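Local structure of penicillin binding protein 2X (Streptococcus thermophilus, 5U47) at residues G294-V299 / L527-A532; F351-N356 / P480-L485; Y472-G477 / D501-S506; P493-G498 / T560-V565. The protein probably cross-links the peptides of neighbouring glycan strands in septal peptidoglycan and is probably inactivated by beta-lactams, which acylate an active-site serine. The protein carries 1 engineered substitution. All coordinates share one frame; numbering follows the deposited sequence. Where two conformers were deposited one is given.

Contact 1 of 4, residues G294-V299 / L527-A532; sequences GSTMKV and LNSVVA
Thr296 reaches from the 3-10 turn that leads into helix 297-308 toward Ser529 of strand 526-534, and its side chain splits into a polar and an apolar branch. At CB the threonine already points toward the strand. A chi1 of 52° tucks OG1 in beside both backbone neighbours and turns it to a water, 2.7 Å from OG1. That water donates to Ser529 OG, 2.6 Å from the water oxygen, so the two hydroxyls are joined through it. The other branch, CG2, rests 3.4 Å from Ser529 OG and continues over the backbone toward Val531, coming within 4.3 Å of Val531 N. One helical turn further on, Val299 CG2 meets Val531 CG1 at 4.3 Å. Met419 and Phe423 of helix 416-427 also touch Thr296.

Behind Thr296, Ser295 and Lys298 form an SxxK pattern, probably that of the active-site serine of penicillin-binding transpeptidases. Lys298 NZ donates to Ser295 OG at 3.0 Å and also bonds Ser354 and Asn356. The turn and first helical residues that carry this pair thus meet the sheet without a direct polar bond: one water satisfies two buried hydroxyls, and methyl groups make the rest of the interface.

Contact 2 of 4, residues F351-N356 / P480-L485; sequences FSYSSN and PEFGTL
Ser352 and Gly483 bring the two backbones together, their CA atoms 4.7 Å apart, where helix 347-352 gives out and the loop after helix 463-478 passes by. Thr484 N donates to Ser352 O at 3.2 Å, approaching from above the carbonyl plane. A water also donates to Ser352 O, 2.7 Å away, and lies 2.9 Å from Thr484 OG1, which is bonded to Ser506 as well. The threonine's methyl takes the other direction: CG2 sits 3.3 Å from Tyr353 O and also touches Ser354 CB. A chi1 of -169° swings the Tyr353 ring alongside the loop, where Phe482 O lies at its edge and near its plane. Tyr353 CD1 meets Phe482 CD1 at 4.1 Å, near the plane of the phenylalanine ring, while the tyrosine hydroxyl is bonded to Ser334. Phe482 O also receives a CA-H...O contact from Tyr353 CA at 3.2 Å.

Ser354, at positive phi, closes a Schellman motif and opens a Ser-x-Asn sequence with Asn356, consistent with the second active-site motif of this family; its OG is also bonded to Lys505. The carbonyl of Ser352, late in the helix, thus gains an amide and a water, which tie the approach to this motif to the loop.

Contact 3 of 4, residues Y472-G477 / D501-S506; sequences YMISVG and DVTVKS. Engineered in segment 501-506: Thr503 (natural residue Ala). With ACT (acetate ion), chain D.
Lys505 and Ser506 begin what is probably the K(T/S)G motif of the transpeptidase active site, and Met473 and Val476 pack helix 463-478 against strand 503-510, which carries it. The backbones are joined directly: Val504 N donates to Met473 O at 3.2 Å, nearly straight at 166°, from well above the carbonyl plane. Met473 crosses Thr503 at a slant, its CB beside Thr503 CG2, and a bend at chi3 (74°) turns CE back to within 3.5 Å of that same methyl. Thr503 is an engineered residue; its OG1 is bonded to Ser536 and to Arg470 O.

In the five-stranded antiparallel sheet of the transpeptidase fold, strand 503-510 is outermost, with strand 526-534 as its neighbour, and the axis of residues 472-477 makes 64° with that of strand residues 503-506. Val476 CB lies 4.0 Å from Val504 CG2. That methyl also rests 3.7 Å from Gly477 N, where the helix carries no side chain. Across Val476 the lysine chain passes at about a right angle, with Lys505 CD 4.0 Å from Val476 CG2. Bends at chi2 and chi4 bring NZ back toward the next residue of its own strand, and Lys505 NZ donates to Ser506 O at 2.8 Å.

Toward the solvent end, a water donates to both Ile474 O and Val502 O, and Ile474 CD1 touches Asp501 CB. Ser475, on the side of the helix away from the strand, donates through OG to an acetate oxygen at 2.7 Å; this ion, probably from the crystallisation liquor, is bonded to Thr478 too.

Contact 4 of 4, residues P493-G498 / T560-V565; sequences PIIQVG and TVVNPV
Asn563 extends its amide from helix 558-572 to the backbone of Ile494 and Gln496. Its ND2 donates to Ile494 O at 3.0 Å, the bond lying in the carbonyl plane and close to the amide plane, 165° at the hydrogen. The other arm, OD1, is set against the backbone of the next residue, 3.4 Å from Ile495 CA, and CB packs on Gln496 O at 3.4 Å. The amide is thus laid along the loop from 494 to 496. Beside it, Ile495 CG2 meets Val562 CG1 at 3.7 Å, and CD1 reaches the same methyl at 4.0 Å, the two side chains crossing at about a right angle.

A second amide shapes the loop from within. The Gln496 chain, extended beyond CG, runs along its own segment and donates from NE2 to Pro493 O at 2.9 Å, again in the carbonyl plane. On the helix side, neither Asn563 N nor Pro564 N bonds to the preceding turn; the proline has no N-H to give, which goes with the kink here. Gly498 N is bonded to Glu567.

Farther out, Val530 of strand 526-534 touches both Ile495 and Val562, and Val502 touches Ile495, so the apolar pair closes over the sheet. Pro564 and Val561 turn to helix 224-241, which places helix 558-572 between that helix on one side and the strand and loop on the other.

Contacts 1 and 3 both reach the central sheet, through neighbouring strands 526-534 and 503-510 joined by Val531 N and Lys505 O. Contact 1 is wholly buried; contact 3, the largest by buried area, runs out to exposed Asp501. Along strand 526-534, Val531 belongs to contact 1, whereas Val530 and Ala532 point the other way and pack on Val562 of contact 4, so those two contacts hold opposite faces of the sheet. Contact 2 lies beside the presumed active site, to which it contributes Ser354; it and contact 4 mix buried with partly exposed residues. Water bridges serve contacts 1, 2 and 3; in contact 4 a side-chain amide makes the polar link instead.

Contact 1 of 4, residues G294-V299 / L527-A532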
loop_
_atom_site.group_PDB
_atom_site.type_symbol
_atom_site.label_atom_id
_atom_site.label_comp_id
_atom_site.label_asym_id
_atom_site.label_seq_id
_atom_site.Cartn_x
_atom_site.Cartn_y
_atom_site.Cartn_z
ATOM N N GLY A 294 -5.570 -19.951 -3.094
ATOM C CA GLY A 294 -5.435 -21.272 -2.504
ATOM C C GLY A 294 -6.044 -21.331 -1.103
ATOM O O GLY A 294 -6.875 -20.490 -0.723
ATOM N N SER A 295 -5.558 -22.291 -0.324
ATOM C CA SER A 295 -6.153 -22.672 0.964
ATOM C C SER A 295 -6.308 -21.689 2.120
ATOM O O SER A 295 -6.994 -22.026 3.078
ATOM C CB SER A 295 -5.540 -23.991 1.445
ATOM O OG SER A 295 -6.073 -25.005 0.657
ATOM N N THR A 296 -5.716 -20.499 2.048
ATOM C CA THR A 296 -5.949 -19.499 3.081
ATOM C C THR A 296 -7.400 -19.051 2.968
ATOM O O THR A 296 -7.972 -18.549 3.940
ATOM C CB THR A 296 -5.029 -18.274 2.933
ATOM O OG1 THR A 296 -5.132 -17.774 1.592
ATOM C CG2 THR A 296 -3.590 -18.663 3.228
ATOM N N MET A 297 -7.994 -19.257 1.788
ATOM C CA MET A 297 -9.396 -18.900 1.570
ATOM C C MET A 297 -10.323 -19.779 2.437
ATOM O O MET A 297 -11.431 -19.383 2.723
ATOM C CB MET A 297 -9.790 -18.977 0.085
ATOM C CG MET A 297 -11.219 -18.556 -0.226
ATOM S SD MET A 297 -11.610 -16.817 0.119
ATOM C CE MET A 297 -10.690 -15.999 -1.165
ATOM N N LYS A 298 -9.841 -20.940 2.882
ATOM C CA LYS A 298 -10.607 -21.811 3.780
ATOM C C LYS A 298 -10.913 -21.135 5.118
ATOM O O LYS A 298 -11.795 -21.586 5.837
ATOM C CB LYS A 298 -9.865 -23.132 4.046
ATOM C CG LYS A 298 -9.633 -23.969 2.798
ATOM C CD LYS A 298 -8.873 -25.257 3.070
ATOM C CE LYS A 298 -8.863 -26.111 1.800
ATOM N NZ LYS A 298 -7.820 -27.144 1.772
ATOM N N VAL A 299 -10.180 -20.071 5.453
ATOM C CA VAL A 299 -10.436 -19.309 6.676
ATOM C C VAL A 299 -11.799 -18.652 6.492
ATOM O O VAL A 299 -12.660 -18.750 7.375
ATOM C CB VAL A 299 -9.335 -18.252 6.948
ATOM C CG1 VAL A 299 -9.679 -17.346 8.120
ATOM C CG2 VAL A 299 -7.992 -18.924 7.227
ATOM N N LEU A 527 1.758 -21.767 -5.613
ATOM C CA LEU A 527 1.816 -20.569 -4.824
ATOM C C LEU A 527 1.615 -21.065 -3.412
ATOM O O LEU A 527 0.577 -21.667 -3.112
ATOM C CB LEU A 527 0.693 -19.606 -5.184
ATOM C CG LEU A 527 0.669 -18.376 -4.275
ATOM C CD1 LEU A 527 1.863 -17.464 -4.529
ATOM C CD2 LEU A 527 -0.611 -17.605 -4.478
ATOM N N ASN A 528 2.622 -20.862 -2.564
ATOM C CA ASN A 528 2.556 -21.261 -1.156
ATOM C C ASN A 528 2.368 -20.049 -0.261
ATOM O O ASN A 528 2.992 -19.014 -0.481
ATOM C CB ASN A 528 3.836 -22.011 -0.774
ATOM C CG ASN A 528 4.015 -23.302 -1.569
ATOM O OD1 ASN A 528 3.082 -23.806 -2.168
ATOM N ND2 ASN A 528 5.205 -23.844 -1.546
ATOM N N SER A 529 1.523 -20.173 0.752
ATOM C CA SER A 529 1.230 -19.031 1.603
ATOM C C SER A 529 0.834 -19.401 3.004
ATOM O O SER A 529 0.556 -20.563 3.303
ATOM C CB SER A 529 0.134 -18.167 0.961
ATOM O OG SER A 529 -1.118 -18.836 0.867
ATOM N N VAL A 530 0.834 -18.403 3.880
ATOM C CA VAL A 530 0.392 -18.603 5.245
ATOM C C VAL A 530 -0.149 -17.300 5.822
ATOM O O VAL A 530 0.346 -16.200 5.489
ATOM C CB VAL A 530 1.545 -19.143 6.145
ATOM C CG1 VAL A 530 2.666 -18.125 6.327
ATOM C CG2 VAL A 530 1.025 -19.568 7.499
ATOM N N VAL A 531 -1.193 -17.422 6.638
ATOM C CA VAL A 531 -1.693 -16.296 7.408
ATOM C C VAL A 531 -1.521 -16.694 8.861
ATOM O O VAL A 531 -1.727 -17.873 9.202
ATOM C CB VAL A 531 -3.152 -15.939 7.122
ATOM C CG1 VAL A 531 -4.104 -17.109 7.403
ATOM C CG2 VAL A 531 -3.542 -14.703 7.920
ATOM N N ALA A 532 -1.091 -15.743 9.690
ATOM C CA ALA A 532 -0.871 -15.969 11.111
ATOM C C ALA A 532 -1.390 -14.765 11.899
ATOM O O ALA A 532 -1.260 -13.612 11.453
ATOM C CB ALA A 532 0.608 -16.185 11.379
HETATM O O HOH W 1 -3.015 -17.287 0.018
#

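Contact 2 of 4, residues F351-N356 / P480-L485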
loop_
_atom_site.group_PDB
_atom_site.type_symbol
_atom_site.label_atom_id
_atom_site.label_comp_id
_atom_site.label_asym_id
_atom_site.label_seq_id
_atom_site.Cartn_x
_atom_site.Cartn_y
_atom_site.Cartn_z
ATOM N N PHE A 351 -10.041 -29.432 8.365
ATOM C CA PHE A 351 -9.615 -28.028 8.272
ATOM C C PHE A 351 -8.138 -27.956 8.625
ATOM O O PHE A 351 -7.362 -27.327 7.913
ATOM C CB PHE A 351 -10.427 -27.112 9.186
ATOM C CG PHE A 351 -9.973 -25.665 9.161
ATOM C CD1 PHE A 351 -10.302 -24.833 8.096
ATOM C CD2 PHE A 351 -9.232 -25.136 10.201
ATOM C CE1 PHE A 351 -9.884 -23.501 8.070
ATOM C CE2 PHE A 351 -8.814 -23.807 10.182
ATOM C CZ PHE A 351 -9.139 -22.994 9.113
ATOM N N SER A 352 -7.746 -28.652 9.693
ATOM C CA SER A 352 -6.348 -28.666 10.115
ATOM C C SER A 352 -5.456 -29.260 9.031
ATOM O O SER A 352 -4.353 -28.772 8.784
ATOM C CB SER A 352 -6.186 -29.431 11.437
ATOM O OG SER A 352 -6.814 -28.730 12.502
ATOM N N TYR A 353 -5.991 -30.289 8.377
ATOM C CA TYR A 353 -5.328 -31.045 7.332
ATOM C C TYR A 353 -5.364 -30.371 5.969
ATOM O O TYR A 353 -4.715 -30.825 5.029
ATOM C CB TYR A 353 -6.038 -32.416 7.260
ATOM C CG TYR A 353 -5.390 -33.491 6.434
ATOM C CD1 TYR A 353 -4.293 -34.189 6.924
ATOM C CD2 TYR A 353 -5.920 -33.875 5.193
ATOM C CE1 TYR A 353 -3.702 -35.204 6.194
ATOM C CE2 TYR A 353 -5.339 -34.907 4.450
ATOM C CZ TYR A 353 -4.226 -35.559 4.961
ATOM O OH TYR A 353 -3.622 -36.584 4.265
ATOM N N SER A 354 -6.121 -29.283 5.872
ATOM C CA SER A 354 -6.324 -28.559 4.624
ATOM C C SER A 354 -6.932 -29.496 3.558
ATOM O O SER A 354 -6.469 -29.559 2.423
ATOM C CB SER A 354 -5.042 -27.904 4.142
ATOM O OG SER A 354 -5.346 -26.821 3.261
ATOM N N SER A 355 -7.994 -30.192 3.948
ATOM C CA SER A 355 -8.719 -31.082 3.053
ATOM C C SER A 355 -9.663 -30.314 2.129
ATOM O O SER A 355 -10.642 -29.736 2.594
ATOM C CB SER A 355 -9.532 -32.095 3.867
ATOM O OG SER A 355 -10.379 -32.883 3.034
ATOM N N ASN A 356 -9.359 -30.306 0.829
ATOM C CA ASN A 356 -10.234 -29.684 -0.179
ATOM C C ASN A 356 -11.622 -30.337 -0.207
ATOM O O ASN A 356 -12.632 -29.659 -0.425
ATOM C CB ASN A 356 -9.646 -29.805 -1.585
ATOM C CG ASN A 356 -8.471 -28.898 -1.821
ATOM O OD1 ASN A 356 -8.169 -27.998 -1.033
ATOM N ND2 ASN A 356 -7.815 -29.111 -2.936
ATOM N N PRO A 480 -0.592 -32.849 16.084
ATOM C CA PRO A 480 0.510 -33.658 15.556
ATOM C C PRO A 480 0.134 -34.656 14.475
ATOM O O PRO A 480 1.005 -35.110 13.742
ATOM C CB PRO A 480 1.039 -34.405 16.803
ATOM C CG PRO A 480 0.522 -33.612 17.954
ATOM C CD PRO A 480 -0.828 -33.158 17.501
ATOM N N GLU A 481 -1.142 -34.990 14.370
ATOM C CA GLU A 481 -1.562 -35.954 13.377
ATOM C C GLU A 481 -2.049 -35.270 12.099
ATOM O O GLU A 481 -1.648 -35.651 10.995
ATOM C CB GLU A 481 -2.668 -36.830 13.967
ATOM C CG GLU A 481 -3.088 -38.011 13.102
ATOM C CD GLU A 481 -1.976 -39.019 12.863
ATOM O OE1 GLU A 481 -1.095 -39.196 13.742
ATOM O OE2 GLU A 481 -1.999 -39.654 11.792
ATOM N N PHE A 482 -2.885 -34.246 12.262
ATOM C CA PHE A 482 -3.538 -33.590 11.132
ATOM C C PHE A 482 -3.055 -32.217 10.729
ATOM O O PHE A 482 -3.237 -31.852 9.582
ATOM C CB PHE A 482 -5.058 -33.519 11.391
ATOM C CG PHE A 482 -5.697 -34.872 11.528
ATOM C CD1 PHE A 482 -5.998 -35.622 10.399
ATOM C CD2 PHE A 482 -5.975 -35.409 12.781
ATOM C CE1 PHE A 482 -6.564 -36.881 10.509
ATOM C CE2 PHE A 482 -6.545 -36.676 12.898
ATOM C CZ PHE A 482 -6.843 -37.408 11.761
ATOM N N GLY A 483 -2.436 -31.469 11.641
ATOM C CA GLY A 483 -2.017 -30.098 11.345
ATOM C C GLY A 483 -0.947 -29.976 10.278
ATOM O O GLY A 483 0.145 -30.527 10.423
ATOM N N THR A 484 -1.253 -29.239 9.212
ATOM C CA THR A 484 -0.309 -29.040 8.116
ATOM C C THR A 484 0.856 -28.146 8.510
ATOM O O THR A 484 1.865 -28.116 7.818
ATOM C CB THR A 484 -0.990 -28.410 6.893
ATOM O OG1 THR A 484 -1.653 -27.200 7.290
ATOM C CG2 THR A 484 -1.991 -29.381 6.301
ATOM N N LEU A 485 0.711 -27.418 9.613
ATOM C CA LEU A 485 1.766 -26.531 10.090
ATOM C C LEU A 485 2.379 -26.974 11.418
ATOM O O LEU A 485 2.927 -26.150 12.159
ATOM C CB LEU A 485 1.278 -25.069 10.125
ATOM C CG LEU A 485 1.009 -24.451 8.748
ATOM C CD1 LEU A 485 0.503 -23.029 8.889
ATOM C CD2 LEU A 485 2.254 -24.476 7.867
HETATM O O HOH W 2 -4.428 -26.460 7.333
#

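Contact 3 of 4, residues Y472-G477 / D501-S506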
loop_
_atom_site.group_PDB
_atom_site.type_symbol
_atom_site.label_atom_id
_atom_site.label_comp_id
_atom_site.label_asym_id
_atom_site.label_seq_id
_atom_site.Cartn_x
_atom_site.Cartn_y
_atom_site.Cartn_z
ATOM N N TYR A 472 -10.116 -22.880 15.831
ATOM C CA TYR A 472 -9.869 -24.037 14.947
ATOM C C TYR A 472 -8.520 -23.894 14.242
ATOM O O TYR A 472 -7.820 -24.881 14.023
ATOM C CB TYR A 472 -10.992 -24.243 13.914
ATOM C CG TYR A 472 -12.310 -24.685 14.516
ATOM C CD1 TYR A 472 -12.401 -25.871 15.229
ATOM C CD2 TYR A 472 -13.475 -23.948 14.331
ATOM C CE1 TYR A 472 -13.606 -26.296 15.781
ATOM C CE2 TYR A 472 -14.675 -24.362 14.880
ATOM C CZ TYR A 472 -14.731 -25.537 15.600
ATOM O OH TYR A 472 -15.921 -25.952 16.139
ATOM N N MET A 473 -8.149 -22.660 13.921
ATOM C CA MET A 473 -6.857 -22.373 13.265
ATOM C C MET A 473 -5.621 -22.644 14.142
ATOM O O MET A 473 -4.509 -22.754 13.617
ATOM C CB MET A 473 -6.836 -20.933 12.733
ATOM C CG MET A 473 -7.686 -20.727 11.492
ATOM S SD MET A 473 -7.912 -18.988 11.048
ATOM C CE MET A 473 -6.301 -18.580 10.390
ATOM N N ILE A 474 -5.786 -22.737 15.461
ATOM C CA ILE A 474 -4.659 -23.091 16.336
ATOM C C ILE A 474 -4.202 -24.520 16.003
ATOM O O ILE A 474 -2.992 -24.811 15.925
ATOM C CB ILE A 474 -5.030 -23.003 17.838
ATOM C CG1 ILE A 474 -5.272 -21.542 18.260
ATOM C CG2 ILE A 474 -3.947 -23.638 18.714
ATOM C CD1 ILE A 474 -5.815 -21.389 19.665
ATOM N N SER A 475 -5.176 -25.404 15.794
ATOM C CA SER A 475 -4.889 -26.815 15.504
ATOM C C SER A 475 -4.134 -27.042 14.211
ATOM O O SER A 475 -3.431 -28.039 14.078
ATOM C CB SER A 475 -6.164 -27.668 15.542
ATOM O OG SER A 475 -6.725 -27.631 16.837
ATOM N N VAL A 476 -4.275 -26.139 13.249
ATOM C CA VAL A 476 -3.494 -26.254 12.024
ATOM C C VAL A 476 -2.011 -26.350 12.408
ATOM O O VAL A 476 -1.241 -27.065 11.775
ATOM C CB VAL A 476 -3.709 -25.029 11.108
ATOM C CG1 VAL A 476 -2.745 -25.067 9.932
ATOM C CG2 VAL A 476 -5.150 -24.976 10.624
ATOM N N GLY A 477 -1.630 -25.600 13.444
ATOM C CA GLY A 477 -0.268 -25.583 13.940
ATOM C C GLY A 477 0.056 -26.618 15.019
ATOM O O GLY A 477 1.180 -27.147 15.043
ATOM N N ASP A 501 -0.427 -18.768 21.862
ATOM C CA ASP A 501 -1.166 -19.605 20.936
ATOM C C ASP A 501 -1.206 -18.773 19.652
ATOM O O ASP A 501 -1.436 -17.554 19.698
ATOM C CB ASP A 501 -2.599 -19.858 21.400
ATOM C CG ASP A 501 -2.691 -20.829 22.562
ATOM O OD1 ASP A 501 -1.816 -21.717 22.727
ATOM O OD2 ASP A 501 -3.683 -20.719 23.299
ATOM N N VAL A 502 -0.992 -19.424 18.518
ATOM C CA VAL A 502 -0.959 -18.730 17.247
ATOM C C VAL A 502 -1.999 -19.333 16.314
ATOM O O VAL A 502 -2.061 -20.543 16.117
ATOM C CB VAL A 502 0.425 -18.815 16.579
ATOM C CG1 VAL A 502 0.509 -17.832 15.426
ATOM C CG2 VAL A 502 1.548 -18.517 17.583
ATOM N N THR A 503 -2.804 -18.458 15.756
ATOM C CA THR A 503 -3.872 -18.801 14.819
ATOM C C THR A 503 -3.250 -18.800 13.422
ATOM O O THR A 503 -2.807 -17.750 12.928
ATOM C CB THR A 503 -5.002 -17.758 14.988
ATOM O OG1 THR A 503 -5.826 -18.177 16.083
ATOM C CG2 THR A 503 -5.860 -17.570 13.737
ATOM N N VAL A 504 -3.184 -19.968 12.784
ATOM C CA VAL A 504 -2.554 -20.046 11.482
ATOM C C VAL A 504 -3.339 -20.860 10.463
ATOM O O VAL A 504 -4.149 -21.711 10.825
ATOM C CB VAL A 504 -1.158 -20.671 11.622
ATOM C CG1 VAL A 504 -0.294 -19.840 12.568
ATOM C CG2 VAL A 504 -1.265 -22.104 12.155
ATOM N N LYS A 505 -3.092 -20.578 9.186
ATOM C CA LYS A 505 -3.624 -21.385 8.083
ATOM C C LYS A 505 -2.662 -21.274 6.929
ATOM O O LYS A 505 -2.295 -20.175 6.511
ATOM C CB LYS A 505 -5.020 -20.961 7.636
ATOM C CG LYS A 505 -5.616 -21.881 6.547
ATOM C CD LYS A 505 -5.856 -23.314 7.047
ATOM C CE LYS A 505 -6.332 -24.242 5.945
ATOM N NZ LYS A 505 -5.215 -24.747 5.098
ATOM N N SER A 506 -2.273 -22.415 6.401
ATOM C CA SER A 506 -1.367 -22.480 5.295
ATOM C C SER A 506 -2.162 -22.593 4.045
ATOM O O SER A 506 -3.348 -22.957 4.052
ATOM C CB SER A 506 -0.513 -23.762 5.387
ATOM O OG SER A 506 -1.355 -24.913 5.415
HETATM C C ACT D . -4.665 -30.238 18.779
HETATM O O ACT D . -5.570 -29.520 18.310
HETATM O OXT ACT D . -3.602 -29.748 19.224
HETATM C CH3 ACT D . -4.870 -31.728 18.820
HETATM O O HOH W 3 -0.907 -22.899 16.373
#

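Contact 4 of 4, residues P493-G498 / T560-V565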
loop_
_atom_site.group_PDB
_atom_site.type_symbol
_atom_site.label_atom_id
_atom_site.label_comp_id
_atom_site.label_asym_id
_atom_site.label_seq_id
_atom_site.Cartn_x
_atom_site.Cartn_y
_atom_site.Cartn_z
ATOM N N PRO A 493 4.744 -26.837 16.905
ATOM C CA PRO A 493 4.283 -26.070 15.744
ATOM C C PRO A 493 5.421 -25.393 14.980
ATOM O O PRO A 493 6.429 -24.991 15.579
ATOM C CB PRO A 493 3.383 -24.996 16.358
ATOM C CG PRO A 493 2.952 -25.567 17.667
ATOM C CD PRO A 493 4.122 -26.362 18.151
ATOM N N ILE A 494 5.258 -25.284 13.668
ATOM C CA ILE A 494 6.224 -24.568 12.840
ATOM C C ILE A 494 6.248 -23.101 13.254
ATOM O O ILE A 494 7.322 -22.525 13.469
ATOM C CB ILE A 494 5.870 -24.667 11.344
ATOM C CG1 ILE A 494 6.074 -26.110 10.865
ATOM C CG2 ILE A 494 6.714 -23.695 10.517
ATOM C CD1 ILE A 494 5.628 -26.351 9.431
ATOM N N ILE A 495 5.064 -22.505 13.357
ATOM C CA ILE A 495 4.954 -21.095 13.714
ATOM C C ILE A 495 4.785 -20.919 15.222
ATOM O O ILE A 495 3.814 -21.376 15.814
ATOM C CB ILE A 495 3.852 -20.391 12.904
ATOM C CG1 ILE A 495 4.252 -20.423 11.419
ATOM C CG2 ILE A 495 3.708 -18.935 13.358
ATOM C CD1 ILE A 495 3.242 -19.824 10.468
ATOM N N GLN A 496 5.771 -20.254 15.821
ATOM C CA GLN A 496 5.785 -19.989 17.240
ATOM C C GLN A 496 6.118 -18.522 17.476
ATOM O O GLN A 496 6.929 -17.946 16.750
ATOM C CB GLN A 496 6.826 -20.884 17.934
ATOM C CG GLN A 496 6.524 -22.375 17.845
ATOM C CD GLN A 496 7.553 -23.237 18.546
ATOM O OE1 GLN A 496 8.174 -22.812 19.520
ATOM N NE2 GLN A 496 7.721 -24.460 18.075
ATOM N N VAL A 497 5.457 -17.921 18.465
ATOM C CA VAL A 497 5.694 -16.530 18.860
ATOM C C VAL A 497 5.722 -16.528 20.392
ATOM O O VAL A 497 4.673 -16.537 21.049
ATOM C CB VAL A 497 4.605 -15.594 18.301
ATOM C CG1 VAL A 497 4.927 -14.148 18.642
ATOM C CG2 VAL A 497 4.490 -15.752 16.789
ATOM N N GLY A 498 6.931 -16.574 20.961
ATOM C CA GLY A 498 7.078 -16.701 22.417
ATOM C C GLY A 498 6.303 -17.943 22.857
ATOM O O GLY A 498 6.440 -19.006 22.249
ATOM N N THR A 560 11.128 -19.161 9.146
ATOM C CA THR A 560 12.194 -18.225 8.856
ATOM C C THR A 560 11.707 -16.772 8.825
ATOM O O THR A 560 12.404 -15.864 9.271
ATOM C CB THR A 560 12.847 -18.571 7.489
ATOM O OG1 THR A 560 13.348 -19.913 7.533
ATOM C CG2 THR A 560 13.982 -17.615 7.156
ATOM N N VAL A 561 10.493 -16.563 8.344
ATOM C CA VAL A 561 9.975 -15.210 8.172
ATOM C C VAL A 561 8.871 -14.847 9.180
ATOM O O VAL A 561 8.919 -13.779 9.762
ATOM C CB VAL A 561 9.585 -14.965 6.682
ATOM C CG1 VAL A 561 8.480 -15.885 6.225
ATOM C CG2 VAL A 561 9.182 -13.521 6.459
ATOM N N VAL A 562 7.930 -15.745 9.449
ATOM C CA VAL A 562 6.842 -15.424 10.358
ATOM C C VAL A 562 7.277 -15.313 11.830
ATOM O O VAL A 562 7.033 -14.290 12.464
ATOM C CB VAL A 562 5.677 -16.431 10.233
ATOM C CG1 VAL A 562 4.527 -16.058 11.166
ATOM C CG2 VAL A 562 5.190 -16.498 8.796
ATOM N N ASN A 563 7.959 -16.327 12.347
ATOM C CA ASN A 563 8.311 -16.362 13.782
ATOM C C ASN A 563 9.082 -15.144 14.293
ATOM O O ASN A 563 8.628 -14.493 15.230
ATOM C CB ASN A 563 9.071 -17.676 14.176
ATOM C CG ASN A 563 8.285 -18.942 13.851
ATOM O OD1 ASN A 563 7.413 -18.933 12.999
ATOM N ND2 ASN A 563 8.613 -20.043 14.523
ATOM N N PRO A 564 10.245 -14.837 13.693
ATOM C CA PRO A 564 10.996 -13.707 14.246
ATOM C C PRO A 564 10.335 -12.340 14.021
ATOM O O PRO A 564 10.483 -11.450 14.851
ATOM C CB PRO A 564 12.362 -13.824 13.573
ATOM C CG PRO A 564 12.147 -14.643 12.355
ATOM C CD PRO A 564 10.952 -15.491 12.575
ATOM N N VAL A 565 9.600 -12.178 12.928
ATOM C CA VAL A 565 8.948 -10.893 12.633
ATOM C C VAL A 565 7.808 -10.648 13.606
ATOM O O VAL A 565 7.726 -9.567 14.192
ATOM C CB VAL A 565 8.497 -10.817 11.163
ATOM C CG1 VAL A 565 7.668 -9.532 10.905
ATOM C CG2 VAL A 565 9.732 -10.854 10.269
#